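Local coordinates for isomerase prhC (Penicillium brasilianum, PDB 5X9J), which acts as a homodimeric isomerase in the biosynthesis of the fungal meroterpenoid paraherquonin, at residues N72-E75 and T76-Y79; I94-E97 and G98-V101; F147-A150 and V151-Q154. All blocks are in the same frame, centred on the assembly; numbering follows the deposited sequence.

Overall arrangement
Along the chain the three local contacts come in the order 1, 2, 3. Contact 1 is the first turns of helix 73-86. Contact 2 is the loop between strands 90-94 and 101-103, on the opposite side of the chain's centre, with the two centres about 27 Å apart. Contact 3 is the passage from strand 141-148 into helix 150-162. Strands 90-94, 101-103 and 141-148 belong to one curled mixed sheet, which links contacts 2 and 3 across about 19 Å between centres. Contact 3 touches contact 1 through Tyr79 and Lys153. Contacts 2 and 3 both meet the second subunit, so they belong to the homodimer interface; contact 1 does not.

Contact 1. Residues N72-E75 and T76-Y79; sequences NNQE and TREY
Gln74 lies across the outer face of helix 73-86 and reaches both Arg77 and Glu78 one turn on. The helix starts with a capping box formed by Asn72 and Glu75. Gln74 has CG anti to its backbone N (chi1 173°) and bends at chi2, which turns its amide along the helix toward the next turn. Gln74 OE1 then accepts a short bond from Arg77 NH2, 2.6 Å away. The oxygen sits at the edge of the guanidinium, slightly out of its plane, and the amide is turned 44° from that plane. The bend of Arg77 at chi3 brings the guanidinium back to the glutamine. On the other side of the amide group, Gln74 NE2 makes only a weak bond to Glu78 OE1, at 3.5 Å. One amide thus offers its oxygen to a cationic group and its nitrogen to an anionic one.

In the capping box, Glu75 N donates to Asn72 OD1 at 2.9 Å, almost in line with the side-chain C=O. In return, Glu75 OE2 takes the backbone N-H of Asn72 on its anti lone pair, at 2.8 Å. The other carboxylate oxygen, OE1, forms a salt bridge with Arg69. The box therefore ties Asn72, just before the helix, to Glu75 in its first turn. Asn72 O is also the first main-chain acceptor of the helix, bonded by Thr76 N.

Thr76 is buried and touches Arg53 and Thr59, where the helix lies against the neighbouring strands. Asn73 ND2 bonds to Thr54 O, and Trp172 of helix 167-173 packs on Glu75 and Glu78. A water is hydrogen-bonded to Asn73 OD1 at 3.0 Å and weakly to Thr76 OG1 at 3.4 Å.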
# COMPACT_ATOMS: atom_id res chain seq x y z
N ASN B 72 0.77 8.22 -18.09
CA ASN B 72 1.75 9.27 -18.33
C ASN B 72 1.18 10.62 -17.87
O ASN B 72 0.06 10.71 -17.35
CB ASN B 72 2.18 9.28 -19.80
CG ASN B 72 1.04 9.55 -20.77
OD1 ASN B 72 0.12 10.30 -20.47
ND2 ASN B 72 1.11 8.92 -21.94
N ASN B 73 1.95 11.69 -18.09
CA ASN B 73 1.56 13.00 -17.57
C ASN B 73 0.25 13.48 -18.19
O ASN B 73 -0.59 14.05 -17.48
CB ASN B 73 2.68 14.01 -17.81
CG ASN B 73 3.87 13.76 -16.92
OD1 ASN B 73 3.76 13.07 -15.90
ND2 ASN B 73 5.02 14.31 -17.28
N GLN B 74 0.06 13.26 -19.48
CA GLN B 74 -1.18 13.69 -20.12
C GLN B 74 -2.37 12.89 -19.60
O GLN B 74 -3.44 13.45 -19.34
CB GLN B 74 -1.07 13.56 -21.64
CG GLN B 74 -2.38 13.83 -22.39
CD GLN B 74 -2.89 15.25 -22.19
OE1 GLN B 74 -2.11 16.20 -22.03
NE2 GLN B 74 -4.22 15.41 -22.20
N GLU B 75 -2.20 11.58 -19.42
CA GLU B 75 -3.29 10.77 -18.88
C GLU B 75 -3.60 11.14 -17.44
O GLU B 75 -4.77 11.18 -17.04
CB GLU B 75 -2.94 9.29 -19.01
CG GLU B 75 -2.79 8.84 -20.46
CD GLU B 75 -2.19 7.46 -20.58
OE1 GLU B 75 -2.81 6.61 -21.25
OE2 GLU B 75 -1.10 7.23 -19.99
N THR B 76 -2.57 11.44 -16.65
CA THR B 76 -2.78 11.91 -15.28
C THR B 76 -3.62 13.18 -15.25
O THR B 76 -4.53 13.32 -14.42
CB THR B 76 -1.43 12.14 -14.60
OG1 THR B 76 -0.80 10.88 -14.36
CG2 THR B 76 -1.61 12.88 -13.28
N ARG B 77 -3.34 14.13 -16.15
CA ARG B 77 -4.13 15.35 -16.18
C ARG B 77 -5.59 15.05 -16.49
O ARG B 77 -6.49 15.56 -15.83
CB ARG B 77 -3.56 16.33 -17.21
CG ARG B 77 -4.39 17.62 -17.35
CD ARG B 77 -3.61 18.70 -18.09
NE ARG B 77 -2.81 18.12 -19.16
CZ ARG B 77 -1.75 18.72 -19.71
NH1 ARG B 77 -1.37 19.92 -19.29
NH2 ARG B 77 -1.07 18.11 -20.68
N GLU B 78 -5.83 14.20 -17.50
CA GLU B 78 -7.21 13.83 -17.82
C GLU B 78 -7.88 13.15 -16.64
O GLU B 78 -9.05 13.42 -16.34
CB GLU B 78 -7.24 12.94 -19.06
CG GLU B 78 -6.87 13.63 -20.36
CD GLU B 78 -6.92 12.70 -21.57
OE1 GLU B 78 -5.85 12.34 -22.11
OE2 GLU B 78 -8.04 12.32 -21.98
N TYR B 79 -7.16 12.25 -15.96
CA TYR B 79 -7.76 11.58 -14.81
C TYR B 79 -8.11 12.57 -13.71
O TYR B 79 -9.19 12.48 -13.11
CB TYR B 79 -6.82 10.49 -14.27
CG TYR B 79 -7.33 9.87 -13.00
CD1 TYR B 79 -8.36 8.93 -13.03
CD2 TYR B 79 -6.81 10.23 -11.76
CE1 TYR B 79 -8.84 8.36 -11.87
CE2 TYR B 79 -7.29 9.66 -10.59
CZ TYR B 79 -8.30 8.72 -10.65
OH TYR B 79 -8.79 8.16 -9.49
O HOH W 1 2.61 10.72 -14.53

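Contact 2. Residues I94-E97 and G98-V101; sequences IIDE and GTMV
Asp96 and Thr99 are joined chiefly by hydrogen bonds. Asp96 O accepts from two groups of Thr99: the backbone N at 3.0 Å and OG1 at 2.9 Å. The hydroxyl lies in the carbonyl plane, while the N-H comes from above it. The threonine torsion places OG1 between its backbone N and carbonyl carbon (chi1 68°), where it can reach back to Asp96 O. Met100 N adds a bond to Glu97 O, at 3.2 Å. Water links the same turn: it donates to Asp96 OD1 and accepts from Gly98 N.

The charged contact is a salt bridge between Asp96 OD2 and Arg112 of strand 108-119. Gly98 O accepts from Lys108 of the second subunit, and Trp145 of that subunit packs on Asp96 and Thr99.

Apolar contact comes from Met100. Its chain bends at chi3, and Met100 CE meets Ile94 CG2 at 3.8 Å, the two side chains crossing at about a right angle. Glu97 CG runs alongside, 4.2 Å from Met100 CE.

The arrangement is a short 3-10 turn in the connection between strands 90-94 and 101-103, placed at the dimer interface.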
# COMPACT_ATOMS: atom_id res chain seq x y z
N ILE B 94 0.44 13.83 4.21
CA ILE B 94 1.22 12.74 4.80
C ILE B 94 0.76 12.50 6.24
O ILE B 94 0.54 13.45 7.01
CB ILE B 94 2.72 13.06 4.74
CG1 ILE B 94 3.16 13.25 3.30
CG2 ILE B 94 3.54 11.95 5.38
CD1 ILE B 94 4.64 13.49 3.15
N ILE B 95 0.60 11.23 6.59
CA ILE B 95 0.26 10.80 7.94
C ILE B 95 1.38 9.90 8.45
O ILE B 95 2.16 9.34 7.68
CB ILE B 95 -1.09 10.06 8.02
CG1 ILE B 95 -1.04 8.79 7.14
CG2 ILE B 95 -2.24 10.98 7.60
CD1 ILE B 95 -2.27 7.86 7.28
N ASP B 96 1.42 9.74 9.78
CA ASP B 96 2.24 8.72 10.44
C ASP B 96 3.68 8.80 9.95
O ASP B 96 4.25 7.83 9.43
CB ASP B 96 1.63 7.32 10.20
CG ASP B 96 2.29 6.23 11.05
OD1 ASP B 96 2.90 6.57 12.09
OD2 ASP B 96 2.19 5.03 10.67
N GLU B 97 4.25 9.99 10.08
CA GLU B 97 5.51 10.32 9.42
C GLU B 97 6.67 9.48 9.90
O GLU B 97 7.65 9.32 9.16
CB GLU B 97 5.85 11.80 9.63
CG GLU B 97 5.15 12.72 8.67
CD GLU B 97 5.42 14.19 8.95
OE1 GLU B 97 6.61 14.58 9.05
OE2 GLU B 97 4.43 14.94 9.07
N GLY B 98 6.60 8.95 11.13
CA GLY B 98 7.66 8.08 11.61
C GLY B 98 7.81 6.78 10.84
O GLY B 98 8.83 6.11 10.98
N THR B 99 6.81 6.39 10.05
CA THR B 99 6.93 5.14 9.31
C THR B 99 7.47 5.33 7.90
O THR B 99 7.65 4.35 7.17
CB THR B 99 5.60 4.40 9.26
OG1 THR B 99 4.68 5.13 8.44
CG2 THR B 99 5.05 4.28 10.64
N MET B 100 7.76 6.57 7.54
CA MET B 100 8.32 6.92 6.24
C MET B 100 9.62 6.17 5.99
O MET B 100 10.40 5.93 6.91
CB MET B 100 8.56 8.42 6.24
CG MET B 100 8.93 9.05 4.96
SD MET B 100 8.97 10.84 5.31
CE MET B 100 7.25 11.23 5.40
N VAL B 101 9.86 5.78 4.73
CA VAL B 101 11.05 5.04 4.35
C VAL B 101 11.80 5.87 3.32
O VAL B 101 11.26 6.14 2.24
CB VAL B 101 10.70 3.65 3.79
CG1 VAL B 101 11.98 2.83 3.51
CG2 VAL B 101 9.76 2.91 4.76
O HOH W 2 4.61 8.76 13.05

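Contact 3. Residues F147-A150 and V151-Q154; sequences FFDA and VRKQ
With its first torsion near 180° (chi1 -173°), Asp149 swings its carboxylate to the start of the helix, by the N-H groups of Val151 and Arg152. The chi1 of 51° at Phe148 turns the ring toward the helix start and Lys153. There Lys153 CD lies 3.5 Å from Phe148 CE2. The approach is oblique to the ring. Phe148 CZ also touches Lys153 CD, at 3.9 Å, while Lys153 CB lies close to CE2. The aliphatic part of the lysine thus crosses the phenyl group obliquely near CE2 and CZ. Lys153 also makes a cation-pi contact with Phe66.

Asp149 OD2 accepts from Arg152 N at 2.9 Å, with a fairly straight N-H angle of 166°. The donor comes from above the carboxylate plane. Val151 N is equally close to the same oxygen, but its bond is bent and weak. This makes Asp149 the N-cap of helix 150-162, at the point where strand 141-148 gives way to the helix. The negative carboxylate faces the N-terminal end of the helix, where the dipole would be expected to favour it. The backbone then settles into helical bonds, with Lys153 N donating to Asp149 O and Gln154 N to Ala150 O.

Ser65 of the second subunit also bonds to Asp149 OD2, so the cap oxygen takes part in the dimer contact. Pro64 of that subunit packs on Asp149 and Arg152. Arg152 CG passes 3.8 Å from Asp149 CG. The guanidinium goes past the carboxylate without touching it: Arg152 NE and Asp149 OD1 are 5.4 Å apart. Arg152 NH1 instead donates to Glu125 O.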
# COMPACT_ATOMS: atom_id res chain seq x y z
N PHE B 147 -0.64 2.91 -3.50
CA PHE B 147 -1.56 1.95 -2.92
C PHE B 147 -2.65 2.70 -2.18
O PHE B 147 -2.37 3.68 -1.50
CB PHE B 147 -0.87 1.03 -1.92
CG PHE B 147 0.09 0.10 -2.54
CD1 PHE B 147 1.34 0.54 -2.94
CD2 PHE B 147 -0.25 -1.23 -2.72
CE1 PHE B 147 2.25 -0.33 -3.53
CE2 PHE B 147 0.64 -2.11 -3.29
CZ PHE B 147 1.89 -1.66 -3.71
N PHE B 148 -3.89 2.25 -2.30
CA PHE B 148 -4.98 2.90 -1.61
C PHE B 148 -5.90 1.80 -1.12
O PHE B 148 -5.71 0.63 -1.46
CB PHE B 148 -5.74 3.87 -2.54
CG PHE B 148 -6.14 3.24 -3.84
CD1 PHE B 148 -5.26 3.23 -4.92
CD2 PHE B 148 -7.35 2.59 -3.97
CE1 PHE B 148 -5.61 2.61 -6.10
CE2 PHE B 148 -7.70 1.96 -5.14
CZ PHE B 148 -6.84 1.98 -6.22
N ASP B 149 -6.88 2.16 -0.31
CA ASP B 149 -7.87 1.19 0.13
C ASP B 149 -8.87 1.01 -1.00
O ASP B 149 -9.63 1.93 -1.33
CB ASP B 149 -8.56 1.63 1.42
CG ASP B 149 -9.49 0.56 1.98
OD1 ASP B 149 -9.28 0.17 3.15
OD2 ASP B 149 -10.40 0.10 1.26
N ALA B 150 -8.85 -0.18 -1.61
CA ALA B 150 -9.66 -0.41 -2.79
C ALA B 150 -11.14 -0.49 -2.45
O ALA B 150 -11.98 -0.23 -3.31
CB ALA B 150 -9.20 -1.70 -3.50
N VAL B 151 -11.48 -0.85 -1.21
CA VAL B 151 -12.89 -0.92 -0.85
C VAL B 151 -13.46 0.49 -0.67
O VAL B 151 -14.59 0.76 -1.09
CB VAL B 151 -13.07 -1.79 0.42
CG1 VAL B 151 -14.46 -1.56 1.04
CG2 VAL B 151 -12.89 -3.28 0.07
N ARG B 152 -12.70 1.39 -0.05
CA ARG B 152 -13.09 2.80 -0.01
C ARG B 152 -13.33 3.32 -1.41
O ARG B 152 -14.35 3.97 -1.68
CB ARG B 152 -12.03 3.64 0.69
CG ARG B 152 -11.94 3.42 2.19
CD ARG B 152 -13.13 4.06 2.91
NE ARG B 152 -13.11 3.80 4.35
CZ ARG B 152 -12.39 4.48 5.24
NH1 ARG B 152 -11.60 5.46 4.83
NH2 ARG B 152 -12.44 4.17 6.53
N LYS B 153 -12.42 3.02 -2.34
CA LYS B 153 -12.59 3.52 -3.69
C LYS B 153 -13.77 2.85 -4.39
O LYS B 153 -14.53 3.52 -5.10
CB LYS B 153 -11.32 3.31 -4.51
CG LYS B 153 -11.48 3.92 -5.89
CD LYS B 153 -10.23 3.81 -6.71
CE LYS B 153 -10.30 4.77 -7.89
NZ LYS B 153 -9.38 4.34 -8.99
N GLN B 154 -13.92 1.53 -4.23
CA GLN B 154 -15.03 0.86 -4.91
C GLN B 154 -16.37 1.35 -4.37
O GLN B 154 -17.34 1.47 -5.13
CB GLN B 154 -14.93 -0.66 -4.76
CG GLN B 154 -15.97 -1.39 -5.60
CD GLN B 154 -15.92 -1.01 -7.10
OE1 GLN B 154 -14.85 -1.01 -7.72
NE2 GLN B 154 -17.08 -0.67 -7.68